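Local structure of serine-tRNA ligase (Naegleria fowleri, 6BLJ) at residues 81-92 and 112-123; 171-179 and 394-404. The protein probably attaches serine to its cognate tRNA in the cytosol, activating the amino acid with ATP as class II aminoacyl-tRNA synthetases do. All blocks are in the same frame, centred on the assembly; numbering follows the deposited sequence.

Contacts 1 and 2 stand on opposite sides of the chain's centre, with their own centres about 87 Å apart and their nearest atoms about 65 Å apart, so neither touches the other. In sequence they come in series: helix 114-147, whose first turns belong to contact 1, is followed by strand 168-173, whose end opens contact 2. Contact 1 lies far out on the helical N-terminal arm, which in seryl-tRNA synthetases reaches for the tRNA. Contact 2 joins strand 168-173 and the segment after it to the loop between strands 387-394 and 404-412 of the catalytic part, where the side chain of Tyr404 is about 12 Å from the bound adenosine monophosphate.

Contact 1 (81-92 and 112-123); sequences LGDDLELPKEVT and LNTNQLKKLSTY
Thr92 lays its CG2 methyl over the centre of one face of the Tyr123 ring, a CH-pi contact of 4.0 Å to the centroid. Among the flat amides, that of Gln116 has Glu86 O almost in its plane: NE2 donates to that oxygen at 3.0 Å in a nearly straight bond, approaching from above the carbonyl plane. Asn113 uses its amide differently. Its CG sits between the backbone N and carbonyl carbon (chi1 68°), which lets OD1 accept from Gln116 N at 2.7 Å while ND2 reaches a lone pair of Asp83 O at 3.0 Å, in a bent bond tilted from the amide plane. Gln116 OE1 in turn accepts from Asn113 N, completing a capping box at the start of helix 114-147. One side chain thus caps the helix and also bonds the loop.

Further along, the Lys119 chain bends at its last torsion (chi4 84°), bringing NZ to a salt bridge with Asp84 OD1 and a hydrogen bond with Leu85 O at 3.1 Å. Leu87 presses CD2 against Leu120 CB at 3.9 Å, and Val91 CG1 meets Leu120 CD1.

The loop runs along the first turns of helix 114-147 before entering helix 89-93. Helix 38-76 of the same arm lies beside the helix start, with Met75 touching Leu81 and Arg74 touching Thr114, while Leu98 and Val95 extend the apolar side.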
# COMPACT_ATOMS: atom_id res chain seq x y z
N LEU A 81 41.85 8.17 55.26
CA LEU A 81 40.99 8.30 54.09
C LEU A 81 41.00 9.71 53.52
O LEU A 81 40.85 9.89 52.31
CB LEU A 81 39.55 7.89 54.44
CG LEU A 81 39.29 6.42 54.79
CD1 LEU A 81 37.85 6.22 55.21
CD2 LEU A 81 39.61 5.53 53.60
N GLY A 82 41.19 10.72 54.36
CA GLY A 82 41.08 12.09 53.93
C GLY A 82 39.66 12.61 54.04
O GLY A 82 38.72 11.89 54.40
N ASP A 83 39.51 13.89 53.71
CA ASP A 83 38.19 14.49 53.72
C ASP A 83 37.36 14.01 52.53
O ASP A 83 37.87 13.43 51.56
CB ASP A 83 38.29 16.01 53.71
CG ASP A 83 38.88 16.55 54.99
OD1 ASP A 83 38.69 15.89 56.04
OD2 ASP A 83 39.53 17.62 54.94
N ASP A 84 36.05 14.27 52.61
CA ASP A 84 35.07 13.86 51.60
C ASP A 84 35.09 14.86 50.45
O ASP A 84 34.14 15.60 50.19
CB ASP A 84 33.69 13.75 52.25
CG ASP A 84 32.64 13.17 51.31
OD1 ASP A 84 33.02 12.50 50.33
OD2 ASP A 84 31.44 13.39 51.56
N LEU A 85 36.22 14.89 49.74
CA LEU A 85 36.43 15.88 48.70
C LEU A 85 35.82 15.44 47.38
O LEU A 85 35.72 14.24 47.08
CB LEU A 85 37.92 16.14 48.50
CG LEU A 85 38.70 16.64 49.73
CD1 LEU A 85 40.18 16.62 49.44
CD2 LEU A 85 38.24 18.04 50.11
N GLU A 86 35.41 16.42 46.57
CA GLU A 86 34.99 16.14 45.21
C GLU A 86 36.21 15.88 44.33
O GLU A 86 37.34 16.24 44.67
CB GLU A 86 34.18 17.31 44.64
CG GLU A 86 32.91 17.63 45.42
CD GLU A 86 31.96 16.44 45.49
OE1 GLU A 86 31.68 15.84 44.44
OE2 GLU A 86 31.50 16.10 46.61
N LEU A 87 35.98 15.22 43.19
CA LEU A 87 37.03 15.03 42.20
C LEU A 87 37.34 16.36 41.53
O LEU A 87 36.43 17.10 41.15
CB LEU A 87 36.60 14.02 41.11
CG LEU A 87 36.14 12.62 41.49
CD1 LEU A 87 35.56 11.90 40.28
CD2 LEU A 87 37.29 11.83 42.08
N PRO A 88 38.62 16.69 41.35
CA PRO A 88 38.96 17.92 40.62
C PRO A 88 38.44 17.88 39.19
O PRO A 88 38.40 16.82 38.55
CB PRO A 88 40.49 17.94 40.65
CG PRO A 88 40.86 17.08 41.81
CD PRO A 88 39.81 16.01 41.87
N LYS A 89 38.05 19.06 38.69
CA LYS A 89 37.57 19.17 37.31
C LYS A 89 38.57 18.61 36.32
O LYS A 89 38.18 18.03 35.30
CB LYS A 89 37.24 20.62 36.98
N GLU A 90 39.87 18.77 36.59
CA GLU A 90 40.91 18.29 35.68
C GLU A 90 40.89 16.77 35.55
O GLU A 90 41.20 16.24 34.47
CB GLU A 90 42.29 18.76 36.16
N VAL A 91 40.52 16.06 36.61
CA VAL A 91 40.41 14.61 36.53
C VAL A 91 39.20 14.21 35.68
O VAL A 91 39.32 13.48 34.70
CB VAL A 91 40.35 13.99 37.94
CG1 VAL A 91 39.95 12.54 37.87
CG2 VAL A 91 41.71 14.14 38.62
N THR A 92 38.01 14.72 36.03
CA THR A 92 36.81 14.33 35.30
C THR A 92 36.80 14.86 33.87
O THR A 92 36.07 14.32 33.02
CB THR A 92 35.53 14.78 36.03
OG1 THR A 92 35.56 16.20 36.23
CG2 THR A 92 35.41 14.08 37.38
N LEU A 112 45.16 11.96 44.78
CA LEU A 112 43.80 11.80 45.28
C LEU A 112 43.81 11.01 46.58
O LEU A 112 44.53 10.01 46.70
CB LEU A 112 42.93 11.08 44.24
CG LEU A 112 42.91 11.71 42.85
CD1 LEU A 112 42.33 10.77 41.80
CD2 LEU A 112 42.13 13.03 42.90
N ASN A 113 43.02 11.46 47.56
CA ASN A 113 42.86 10.67 48.77
C ASN A 113 41.95 9.48 48.49
O ASN A 113 41.40 9.32 47.39
CB ASN A 113 42.35 11.54 49.93
CG ASN A 113 40.91 12.04 49.76
OD1 ASN A 113 40.07 11.41 49.09
ND2 ASN A 113 40.61 13.18 50.38
N THR A 114 41.79 8.61 49.48
CA THR A 114 41.10 7.35 49.22
C THR A 114 39.60 7.56 48.98
O THR A 114 39.00 6.86 48.16
CB THR A 114 41.34 6.37 50.37
OG1 THR A 114 42.74 6.10 50.45
CG2 THR A 114 40.59 5.06 50.13
N ASN A 115 39.00 8.54 49.67
CA ASN A 115 37.61 8.89 49.36
C ASN A 115 37.47 9.34 47.91
O ASN A 115 36.50 8.97 47.22
CB ASN A 115 37.11 9.99 50.30
CG ASN A 115 36.90 9.50 51.72
OD1 ASN A 115 36.54 8.34 51.95
ND2 ASN A 115 37.12 10.38 52.70
N GLN A 116 38.42 10.14 47.41
CA GLN A 116 38.36 10.57 46.02
C GLN A 116 38.58 9.41 45.06
O GLN A 116 37.98 9.39 43.97
CB GLN A 116 39.38 11.68 45.75
CG GLN A 116 39.04 13.01 46.42
CD GLN A 116 40.19 13.99 46.31
OE1 GLN A 116 41.30 13.69 46.74
NE2 GLN A 116 39.93 15.14 45.70
N LEU A 117 39.39 8.42 45.45
CA LEU A 117 39.60 7.30 44.55
C LEU A 117 38.34 6.48 44.40
O LEU A 117 38.02 6.01 43.30
CB LEU A 117 40.74 6.40 45.05
CG LEU A 117 42.16 6.96 45.01
CD1 LEU A 117 43.16 5.99 45.65
CD2 LEU A 117 42.54 7.27 43.58
N LYS A 118 37.53 6.39 45.47
CA LYS A 118 36.31 5.62 45.35
C LYS A 118 35.27 6.38 44.54
O LYS A 118 34.49 5.76 43.80
CB LYS A 118 35.76 5.27 46.74
CG LYS A 118 36.75 4.52 47.63
CD LYS A 118 36.06 3.83 48.79
CE LYS A 118 36.75 4.15 50.10
NZ LYS A 118 36.75 2.96 51.01
N LYS A 119 35.28 7.72 44.62
CA LYS A 119 34.40 8.51 43.77
C LYS A 119 34.78 8.37 42.30
O LYS A 119 33.91 8.33 41.41
CB LYS A 119 34.45 9.99 44.15
CG LYS A 119 33.65 10.43 45.37
CD LYS A 119 33.66 11.95 45.44
CE LYS A 119 32.68 12.50 46.47
NZ LYS A 119 33.25 12.50 47.85
N LEU A 120 36.08 8.33 42.03
CA LEU A 120 36.56 8.21 40.66
C LEU A 120 36.10 6.90 40.04
O LEU A 120 35.67 6.86 38.88
CB LEU A 120 38.09 8.33 40.65
CG LEU A 120 38.83 8.10 39.33
CD1 LEU A 120 38.30 9.09 38.29
CD2 LEU A 120 40.34 8.24 39.52
N SER A 121 36.20 5.79 40.80
CA SER A 121 35.77 4.49 40.28
C SER A 121 34.28 4.52 39.95
O SER A 121 33.84 4.00 38.92
CB SER A 121 36.10 3.38 41.27
OG SER A 121 35.80 2.10 40.74
N THR A 122 33.47 5.10 40.84
CA THR A 122 32.04 5.24 40.60
C THR A 122 31.78 6.08 39.35
O THR A 122 30.95 5.72 38.50
CB THR A 122 31.37 5.89 41.81
OG1 THR A 122 31.47 5.02 42.94
CG2 THR A 122 29.89 6.20 41.51
N TYR A 123 32.49 7.19 39.22
CA TYR A 123 32.36 8.04 38.05
C TYR A 123 32.68 7.28 36.77
O TYR A 123 31.91 7.30 35.80
CB TYR A 123 33.26 9.27 38.21
CG TYR A 123 33.34 10.15 36.99
CD1 TYR A 123 32.34 11.07 36.71
CD2 TYR A 123 34.43 10.09 36.14
CE1 TYR A 123 32.41 11.89 35.60
CE2 TYR A 123 34.52 10.91 35.03
CZ TYR A 123 33.51 11.81 34.76
OH TYR A 123 33.59 12.62 33.66
O HOH W 1 41.89 15.53 52.48

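Contact 2 (171-179 and 394-404); sequences RMVGNPRPK and WFPGADEGNEY
Lys179 crosses to the 394-404 loop along its whole side chain. Its CB lies 3.6 Å from Pro396 O, and CG stays beside the same carbonyl while also approaching the Trp394 ring. CD comes near Glu403 OE2; the bend at chi3 (82°) then places CE close to both Pro396 O and Ala398 O. At the tip, Lys179 NZ donates to Ala398 O at 2.6 Å, from above the carbonyl plane. Lys179 NZ also forms a salt bridge with Glu403 OE2 at 2.6 Å, on the anti side of the carboxylate. The syn side of OE2 takes Gly401 N at 3.0 Å, so one oxygen holds both the lysine and the type II turn from Asp399 to Asn402.

Pro176 CB lies over one face of the Trp394 indole and Pro396 CA over the opposite one, both toward the rim. The indole NE1 donates to Arg177 O at 2.9 Å, in the carbonyl plane and on a lone pair, though bent and somewhat tilted from the ring. Arg177 lays CG against Pro396 CB at 3.9 Å, while its guanidinium turns to the carbonyls of Asn458 and Gln460. Met172 CE comes up to the phenol end of Tyr404, lying 3.8 Å from CZ.

These residues join the end of strand 168-173 and the segment that follows it to the hairpin between strands 387-394 and 404-412 of the class II sheet. From the last position of the type II turn, Asn402 ND2 hydrogen-bonds Asp162 of the second subunit. With a carboxylate and a carbonyl both around NZ, the lysine is probably held in its charged form, and its charge would in turn stabilise ionised Glu403.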
# COMPACT_ATOMS: atom_id res chain seq x y z
N ARG A 171 16.72 -29.43 -19.25
CA ARG A 171 16.26 -30.62 -19.97
C ARG A 171 14.82 -30.41 -20.40
O ARG A 171 14.11 -29.55 -19.87
CB ARG A 171 16.38 -31.90 -19.14
CG ARG A 171 15.65 -31.84 -17.81
CD ARG A 171 15.93 -33.09 -16.98
NE ARG A 171 15.60 -32.83 -15.59
CZ ARG A 171 16.48 -32.45 -14.68
NH1 ARG A 171 17.76 -32.29 -15.02
NH2 ARG A 171 16.10 -32.21 -13.44
N MET A 172 14.40 -31.19 -21.38
CA MET A 172 13.04 -31.16 -21.88
C MET A 172 12.48 -32.57 -21.83
O MET A 172 13.17 -33.53 -22.19
CB MET A 172 13.00 -30.58 -23.29
CG MET A 172 13.53 -29.16 -23.30
SD MET A 172 13.47 -28.39 -24.90
CE MET A 172 11.71 -28.48 -25.20
N VAL A 173 11.26 -32.69 -21.33
CA VAL A 173 10.63 -33.98 -21.08
C VAL A 173 9.20 -33.94 -21.62
O VAL A 173 8.40 -33.10 -21.20
CB VAL A 173 10.62 -34.33 -19.58
CG1 VAL A 173 9.92 -35.67 -19.35
CG2 VAL A 173 12.05 -34.35 -19.02
N GLY A 174 8.87 -34.89 -22.48
CA GLY A 174 7.51 -35.06 -22.93
C GLY A 174 7.37 -34.89 -24.43
O GLY A 174 8.34 -34.68 -25.15
N ASN A 175 6.13 -34.98 -24.88
CA ASN A 175 5.80 -34.94 -26.31
C ASN A 175 4.79 -33.82 -26.54
O ASN A 175 3.58 -34.05 -26.50
CB ASN A 175 5.25 -36.28 -26.76
CG ASN A 175 6.20 -37.43 -26.42
OD1 ASN A 175 5.90 -38.27 -25.57
ND2 ASN A 175 7.35 -37.44 -27.04
N PRO A 176 5.26 -32.59 -26.76
CA PRO A 176 4.33 -31.46 -26.92
C PRO A 176 3.58 -31.56 -28.24
O PRO A 176 4.19 -31.62 -29.30
CB PRO A 176 5.25 -30.23 -26.88
CG PRO A 176 6.63 -30.75 -27.19
CD PRO A 176 6.68 -32.17 -26.75
N ARG A 177 2.26 -31.56 -28.15
CA ARG A 177 1.45 -31.60 -29.36
C ARG A 177 1.65 -30.31 -30.15
O ARG A 177 1.86 -29.25 -29.57
CB ARG A 177 -0.03 -31.78 -29.00
CG ARG A 177 -0.72 -30.51 -28.40
CD ARG A 177 -2.13 -30.85 -27.90
NE ARG A 177 -3.08 -30.91 -29.01
CZ ARG A 177 -4.35 -31.28 -28.90
NH1 ARG A 177 -4.84 -31.67 -27.73
NH2 ARG A 177 -5.13 -31.30 -29.97
N PRO A 178 1.63 -30.39 -31.49
CA PRO A 178 1.77 -29.18 -32.31
C PRO A 178 0.59 -28.25 -32.13
O PRO A 178 -0.53 -28.67 -31.83
CB PRO A 178 1.84 -29.72 -33.75
CG PRO A 178 1.28 -31.09 -33.70
CD PRO A 178 1.39 -31.61 -32.29
N LYS A 179 0.85 -26.96 -32.32
CA LYS A 179 -0.22 -25.97 -32.21
C LYS A 179 -1.28 -26.19 -33.28
O LYS A 179 -2.47 -26.01 -33.03
CB LYS A 179 0.37 -24.56 -32.31
CG LYS A 179 1.49 -24.33 -31.28
CD LYS A 179 2.06 -22.91 -31.30
CE LYS A 179 1.19 -21.95 -30.51
NZ LYS A 179 1.84 -20.61 -30.35
N TRP A 394 4.32 -26.80 -21.48
CA TRP A 394 3.89 -26.49 -22.84
C TRP A 394 2.43 -26.06 -22.88
O TRP A 394 1.54 -26.78 -22.40
CB TRP A 394 4.11 -27.75 -23.69
CG TRP A 394 3.68 -27.71 -25.12
CD1 TRP A 394 2.65 -28.41 -25.69
CD2 TRP A 394 4.30 -26.97 -26.18
NE1 TRP A 394 2.58 -28.14 -27.04
CE2 TRP A 394 3.58 -27.26 -27.36
CE3 TRP A 394 5.39 -26.09 -26.25
CZ2 TRP A 394 3.92 -26.70 -28.60
CZ3 TRP A 394 5.72 -25.53 -27.47
CH2 TRP A 394 4.99 -25.84 -28.64
N PHE A 395 2.16 -24.91 -23.49
CA PHE A 395 0.81 -24.39 -23.70
C PHE A 395 0.56 -24.28 -25.21
O PHE A 395 0.89 -23.25 -25.82
CB PHE A 395 0.63 -23.02 -23.02
CG PHE A 395 0.46 -23.09 -21.52
CD1 PHE A 395 1.55 -23.24 -20.69
CD2 PHE A 395 -0.81 -23.01 -20.95
CE1 PHE A 395 1.39 -23.29 -19.31
CE2 PHE A 395 -0.98 -23.06 -19.57
CZ PHE A 395 0.13 -23.20 -18.75
N PRO A 396 0.01 -25.32 -25.84
CA PRO A 396 -0.11 -25.31 -27.32
C PRO A 396 -1.07 -24.26 -27.87
O PRO A 396 -1.05 -23.99 -29.08
CB PRO A 396 -0.61 -26.73 -27.66
CG PRO A 396 -1.31 -27.20 -26.40
CD PRO A 396 -0.54 -26.55 -25.24
N GLY A 397 -1.92 -23.67 -27.03
CA GLY A 397 -2.76 -22.59 -27.49
C GLY A 397 -2.18 -21.20 -27.30
O GLY A 397 -2.86 -20.22 -27.62
N ALA A 398 -0.96 -21.07 -26.77
CA ALA A 398 -0.44 -19.73 -26.48
C ALA A 398 -0.16 -18.95 -27.75
O ALA A 398 0.04 -19.51 -28.83
CB ALA A 398 0.86 -19.81 -25.68
N ASP A 399 -0.11 -17.63 -27.59
CA ASP A 399 0.37 -16.77 -28.66
C ASP A 399 1.82 -17.13 -28.97
O ASP A 399 2.57 -17.56 -28.09
CB ASP A 399 0.27 -15.29 -28.26
CG ASP A 399 -1.16 -14.86 -28.00
OD1 ASP A 399 -2.07 -15.40 -28.67
OD2 ASP A 399 -1.39 -14.00 -27.11
N GLU A 400 2.20 -16.94 -30.23
CA GLU A 400 3.51 -17.34 -30.73
C GLU A 400 4.62 -16.82 -29.82
O GLU A 400 4.61 -15.66 -29.40
CB GLU A 400 3.68 -16.83 -32.16
CG GLU A 400 4.93 -17.32 -32.88
CD GLU A 400 4.97 -16.86 -34.33
OE1 GLU A 400 4.37 -15.82 -34.65
OE2 GLU A 400 5.58 -17.57 -35.17
N GLY A 401 5.57 -17.70 -29.50
CA GLY A 401 6.67 -17.38 -28.62
C GLY A 401 6.40 -17.52 -27.14
O GLY A 401 7.35 -17.51 -26.35
N ASN A 402 5.14 -17.69 -26.72
CA ASN A 402 4.81 -17.77 -25.31
C ASN A 402 4.38 -19.17 -24.89
O ASN A 402 3.61 -19.32 -23.93
CB ASN A 402 3.71 -16.77 -24.95
CG ASN A 402 4.12 -15.34 -25.19
OD1 ASN A 402 5.11 -14.86 -24.63
ND2 ASN A 402 3.36 -14.64 -26.02
N GLU A 403 4.87 -20.19 -25.59
CA GLU A 403 4.34 -21.54 -25.41
C GLU A 403 4.80 -22.21 -24.12
O GLU A 403 4.06 -23.04 -23.57
CB GLU A 403 4.70 -22.42 -26.61
CG GLU A 403 4.06 -21.98 -27.92
CD GLU A 403 4.87 -20.93 -28.67
OE1 GLU A 403 5.98 -20.57 -28.21
OE2 GLU A 403 4.38 -20.44 -29.71
N TYR A 404 5.99 -21.90 -23.62
CA TYR A 404 6.49 -22.47 -22.37
C TYR A 404 6.29 -21.46 -21.24
O TYR A 404 6.86 -20.36 -21.28
CB TYR A 404 7.96 -22.87 -22.48
CG TYR A 404 8.16 -24.22 -23.15
CD1 TYR A 404 7.86 -25.39 -22.46
CD2 TYR A 404 8.63 -24.31 -24.46
CE1 TYR A 404 8.02 -26.64 -23.05
CE2 TYR A 404 8.80 -25.58 -25.07
CZ TYR A 404 8.48 -26.73 -24.34
OH TYR A 404 8.61 -27.99 -24.88